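Local structure of PAN2-PAN3 deadenylation complex catalytic subunit pan2 (Neurospora crassa, 4CZX) at residues 160-174 with 188-202. The protein probably shortens mRNA poly(A) tails as the catalytic subunit of the PAN deadenylation complex, this chain being its N-terminal WD40 propeller domain. Sequence-based numbering, arbitrary orientation.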
# COMPACT_ATOMS: atom_id res chain seq x y z
N LYS A 160 -31.09 28.08 6.84
CA LYS A 160 -32.04 27.56 5.87
C LYS A 160 -32.86 28.68 5.24
O LYS A 160 -33.37 29.56 5.94
CB LYS A 160 -32.97 26.50 6.50
CG LYS A 160 -34.03 25.97 5.52
CD LYS A 160 -34.59 24.62 5.94
CE LYS A 160 -35.76 24.18 5.04
NZ LYS A 160 -36.25 22.81 5.39
N MET A 161 -32.97 28.62 3.92
CA MET A 161 -33.73 29.57 3.14
C MET A 161 -35.19 29.15 3.01
O MET A 161 -35.47 28.03 2.60
CB MET A 161 -33.10 29.72 1.75
CG MET A 161 -33.87 30.60 0.80
SD MET A 161 -34.02 32.32 1.36
CE MET A 161 -35.00 32.98 -0.00
N SER A 162 -36.10 30.04 3.39
CA SER A 162 -37.51 29.87 3.07
C SER A 162 -37.98 31.16 2.44
O SER A 162 -37.75 31.39 1.25
CB SER A 162 -38.34 29.53 4.31
OG SER A 162 -38.07 30.41 5.39
N ARG A 163 -38.62 32.00 3.24
CA ARG A 163 -38.97 33.36 2.83
C ARG A 163 -37.72 34.24 2.98
O ARG A 163 -37.48 35.14 2.18
CB ARG A 163 -40.12 33.90 3.68
CG ARG A 163 -40.66 35.25 3.21
CD ARG A 163 -41.73 35.81 4.15
NE ARG A 163 -42.86 34.91 4.35
CZ ARG A 163 -44.06 35.07 3.81
NH1 ARG A 163 -44.30 36.11 3.02
NH2 ARG A 163 -45.03 34.20 4.06
N TYR A 164 -36.96 33.96 4.03
CA TYR A 164 -35.71 34.63 4.35
C TYR A 164 -34.70 33.56 4.71
O TYR A 164 -35.07 32.40 4.87
CB TYR A 164 -35.86 35.60 5.53
CG TYR A 164 -36.99 36.60 5.39
CD1 TYR A 164 -36.91 37.64 4.48
CD2 TYR A 164 -38.12 36.50 6.18
CE1 TYR A 164 -37.94 38.55 4.34
CE2 TYR A 164 -39.16 37.40 6.06
CZ TYR A 164 -39.07 38.43 5.14
OH TYR A 164 -40.09 39.33 5.01
N ILE A 165 -33.44 33.94 4.86
CA ILE A 165 -32.45 33.01 5.37
C ILE A 165 -32.54 33.01 6.89
O ILE A 165 -32.26 34.01 7.53
CB ILE A 165 -31.02 33.38 4.92
CG1 ILE A 165 -30.89 33.24 3.40
CG2 ILE A 165 -29.98 32.51 5.61
CD1 ILE A 165 -29.59 33.78 2.84
N CYS A 166 -32.95 31.87 7.45
CA CYS A 166 -33.06 31.76 8.89
C CYS A 166 -31.78 31.16 9.43
O CYS A 166 -31.38 30.04 9.08
CB CYS A 166 -34.28 30.94 9.29
SG CYS A 166 -35.83 31.62 8.64
N ALA A 167 -31.15 31.93 10.31
CA ALA A 167 -29.77 31.67 10.70
C ALA A 167 -29.66 31.47 12.20
O ALA A 167 -29.74 32.43 12.97
CB ALA A 167 -28.88 32.81 10.25
N ALA A 168 -29.45 30.23 12.63
CA ALA A 168 -29.29 29.95 14.06
C ALA A 168 -27.84 30.13 14.50
O ALA A 168 -26.94 29.46 13.99
CB ALA A 168 -29.77 28.55 14.38
N THR A 169 -27.64 31.03 15.45
CA THR A 169 -26.32 31.25 16.02
C THR A 169 -25.99 30.15 17.00
O THR A 169 -26.86 29.41 17.46
CB THR A 169 -26.22 32.58 16.77
OG1 THR A 169 -26.84 32.45 18.05
CG2 THR A 169 -26.90 33.69 15.99
N ASN A 170 -24.72 30.07 17.39
CA ASN A 170 -24.34 29.06 18.35
C ASN A 170 -24.62 29.52 19.78
O ASN A 170 -24.20 28.87 20.74
CB ASN A 170 -22.87 28.67 18.18
CG ASN A 170 -21.92 29.85 18.24
OD1 ASN A 170 -22.33 30.97 18.55
ND2 ASN A 170 -20.64 29.60 17.96
N LYS A 171 -25.35 30.64 19.92
CA LYS A 171 -25.72 31.15 21.24
C LYS A 171 -27.21 30.97 21.54
O LYS A 171 -27.68 31.35 22.62
CB LYS A 171 -25.37 32.64 21.39
CG LYS A 171 -23.95 33.02 21.05
CD LYS A 171 -22.94 32.39 21.97
CE LYS A 171 -21.52 32.63 21.47
NZ LYS A 171 -20.48 32.06 22.37
N GLY A 172 -27.95 30.41 20.59
CA GLY A 172 -29.37 30.15 20.80
C GLY A 172 -30.31 31.20 20.22
O GLY A 172 -31.53 31.10 20.40
N THR A 173 -29.77 32.21 19.56
CA THR A 173 -30.60 33.22 18.91
C THR A 173 -30.76 32.87 17.43
O THR A 173 -29.94 32.14 16.87
CB THR A 173 -30.01 34.63 19.03
OG1 THR A 173 -28.69 34.65 18.48
CG2 THR A 173 -29.94 35.06 20.48
N VAL A 174 -31.82 33.39 16.82
CA VAL A 174 -32.00 33.22 15.39
C VAL A 174 -31.94 34.58 14.70
O VAL A 174 -32.68 35.48 15.06
CB VAL A 174 -33.33 32.54 15.07
CG1 VAL A 174 -33.55 32.48 13.54
CG2 VAL A 174 -33.34 31.14 15.65
N TRP A 188 -34.15 36.96 16.90
CA TRP A 188 -35.14 36.29 17.73
C TRP A 188 -34.44 35.46 18.80
O TRP A 188 -33.59 34.62 18.49
CB TRP A 188 -36.04 35.42 16.84
CG TRP A 188 -37.04 34.54 17.54
CD1 TRP A 188 -37.83 34.88 18.61
CD2 TRP A 188 -37.35 33.19 17.22
NE1 TRP A 188 -38.62 33.81 18.96
CE2 TRP A 188 -38.34 32.76 18.12
CE3 TRP A 188 -36.89 32.29 16.25
CZ2 TRP A 188 -38.88 31.47 18.09
CZ3 TRP A 188 -37.42 31.01 16.22
CH2 TRP A 188 -38.40 30.61 17.14
N GLN A 189 -34.79 35.68 20.07
CA GLN A 189 -34.19 34.90 21.14
C GLN A 189 -34.95 33.58 21.30
O GLN A 189 -36.00 33.54 21.92
CB GLN A 189 -34.20 35.67 22.46
CG GLN A 189 -33.44 34.96 23.56
CD GLN A 189 -31.95 35.02 23.34
OE1 GLN A 189 -31.39 36.11 23.21
NE2 GLN A 189 -31.31 33.86 23.29
N ALA A 190 -34.42 32.51 20.72
CA ALA A 190 -35.14 31.25 20.71
C ALA A 190 -34.86 30.45 21.98
O ALA A 190 -35.79 30.09 22.71
CB ALA A 190 -34.78 30.44 19.47
N HIS A 191 -33.59 30.17 22.25
CA HIS A 191 -33.23 29.41 23.44
C HIS A 191 -32.06 30.06 24.16
O HIS A 191 -31.41 30.95 23.62
CB HIS A 191 -32.91 27.96 23.06
CG HIS A 191 -33.99 27.29 22.27
ND1 HIS A 191 -34.96 26.49 22.85
CD2 HIS A 191 -34.29 27.34 20.95
CE1 HIS A 191 -35.79 26.07 21.92
NE2 HIS A 191 -35.41 26.57 20.76
N GLY A 192 -31.81 29.64 25.39
CA GLY A 192 -30.84 30.30 26.24
C GLY A 192 -29.38 30.22 25.80
O GLY A 192 -28.66 31.20 25.93
N ALA A 193 -28.93 29.06 25.31
CA ALA A 193 -27.51 28.89 24.97
C ALA A 193 -27.27 28.17 23.65
O ALA A 193 -26.22 28.36 23.02
CB ALA A 193 -26.79 28.14 26.08
N PHE A 194 -28.19 27.31 23.24
CA PHE A 194 -28.00 26.57 21.99
C PHE A 194 -29.30 26.18 21.32
O PHE A 194 -30.35 26.06 21.94
CB PHE A 194 -27.16 25.30 22.21
CG PHE A 194 -27.88 24.21 22.96
CD1 PHE A 194 -27.87 24.21 24.36
CD2 PHE A 194 -28.53 23.19 22.29
CE1 PHE A 194 -28.54 23.21 25.07
CE2 PHE A 194 -29.20 22.19 22.98
CZ PHE A 194 -29.20 22.20 24.38
N ILE A 195 -29.17 25.96 20.03
CA ILE A 195 -30.24 25.47 19.18
C ILE A 195 -29.77 24.12 18.66
O ILE A 195 -28.72 24.03 18.04
CB ILE A 195 -30.51 26.46 18.04
CG1 ILE A 195 -31.28 27.67 18.60
CG2 ILE A 195 -31.30 25.79 16.90
CD1 ILE A 195 -31.34 28.85 17.69
N ASN A 196 -30.53 23.06 18.97
CA ASN A 196 -30.19 21.72 18.52
C ASN A 196 -30.76 21.41 17.12
O ASN A 196 -30.31 20.49 16.44
CB ASN A 196 -30.72 20.69 19.52
CG ASN A 196 -30.09 19.33 19.32
OD1 ASN A 196 -28.88 19.21 19.22
ND2 ASN A 196 -30.92 18.29 19.22
N ASP A 197 -31.75 22.20 16.71
CA ASP A 197 -32.41 21.98 15.43
C ASP A 197 -33.20 23.21 15.01
O ASP A 197 -33.75 23.94 15.85
CB ASP A 197 -33.35 20.77 15.49
CG ASP A 197 -33.61 20.13 14.11
OD1 ASP A 197 -33.13 20.69 13.10
OD2 ASP A 197 -34.26 19.07 14.05
N LEU A 198 -33.27 23.44 13.70
CA LEU A 198 -34.06 24.52 13.13
C LEU A 198 -34.69 24.04 11.83
O LEU A 198 -34.03 23.40 11.02
CB LEU A 198 -33.18 25.76 12.88
CG LEU A 198 -33.91 26.97 12.25
CD1 LEU A 198 -33.32 28.30 12.71
CD2 LEU A 198 -33.94 26.93 10.72
N ASP A 199 -35.97 24.35 11.65
CA ASP A 199 -36.60 24.18 10.34
C ASP A 199 -37.44 25.41 10.07
O ASP A 199 -37.77 26.16 10.98
CB ASP A 199 -37.44 22.91 10.26
CG ASP A 199 -37.70 22.47 8.81
OD1 ASP A 199 -37.00 22.99 7.92
OD2 ASP A 199 -38.58 21.62 8.58
N THR A 200 -37.80 25.62 8.80
CA THR A 200 -38.60 26.77 8.45
C THR A 200 -39.38 26.50 7.17
O THR A 200 -38.90 25.80 6.29
CB THR A 200 -37.72 28.05 8.31
OG1 THR A 200 -38.52 29.13 7.82
CG2 THR A 200 -36.55 27.82 7.35
N SER A 201 -40.60 27.04 7.12
CA SER A 201 -41.42 27.11 5.92
C SER A 201 -41.51 28.58 5.56
O SER A 201 -40.93 29.42 6.25
CB SER A 201 -42.81 26.53 6.17
OG SER A 201 -43.51 27.29 7.15
N ASN A 202 -42.24 28.92 4.50
CA ASN A 202 -42.35 30.33 4.14
C ASN A 202 -43.06 31.13 5.23
O ASN A 202 -42.91 32.34 5.31
CB ASN A 202 -43.07 30.51 2.78
CG ASN A 202 -42.22 30.03 1.60
OD1 ASN A 202 -40.98 30.03 1.66
ND2 ASN A 202 -42.88 29.63 0.52
O HOH W 1 -26.80 26.76 18.82
O HOH W 2 -28.23 33.86 23.60
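Two neighbouring blades of the WD40 beta-propeller meet here, strand segment 197-200 of the next blade running antiparallel (169°) to 165-169, with their axes 8.5 Å apart. At the blade's last hairpin Val-174 and Trp-188 form an antiparallel hydrogen-bonded pair, Val-174 N reaching Trp-188 O at 2.7 Å and Trp-188 N returning to Val-174 O. Their side chains run alongside each other, with Val-174 CB against indole CE3. Beyond the hairpin the chain crosses to the next blade, and Gly-172 O receives a nearly straight bond (179°) from His-191 N as it leaves.

Between the blades the packing is apolar: the side chain of Ile-195 crosses that of Val-174 at about a right angle, its CD1 3.7 Å from both Ala-168 CB and Val-174 CG2, and Leu-198 CD1 fills in beside them. As in beta-propellers generally, adjacent blades pack face to face, and polar groups gather at one end of this interface. There Lys-160, with CG anti to the backbone N (chi1 178°) and the rest of its chain stretched out, passes Thr-200 CG2 and brings NZ to the syn lone pair of Asp-199 OD1 (2.6 Å), a salt bridge. Ser-162 OG lies 2.8 Å from Thr-200 OG1, which also bonds Phe-204 O. The guanidinium of Arg-163 meets Asn-202 O edge-on, NE at 2.7 Å, while NH2 adds a weak bond to the same carbonyl and a salt bridge to Asp-203; a leucine here would probably cost the Asn-202 carbonyl these donors and Asp-203 this countercharge.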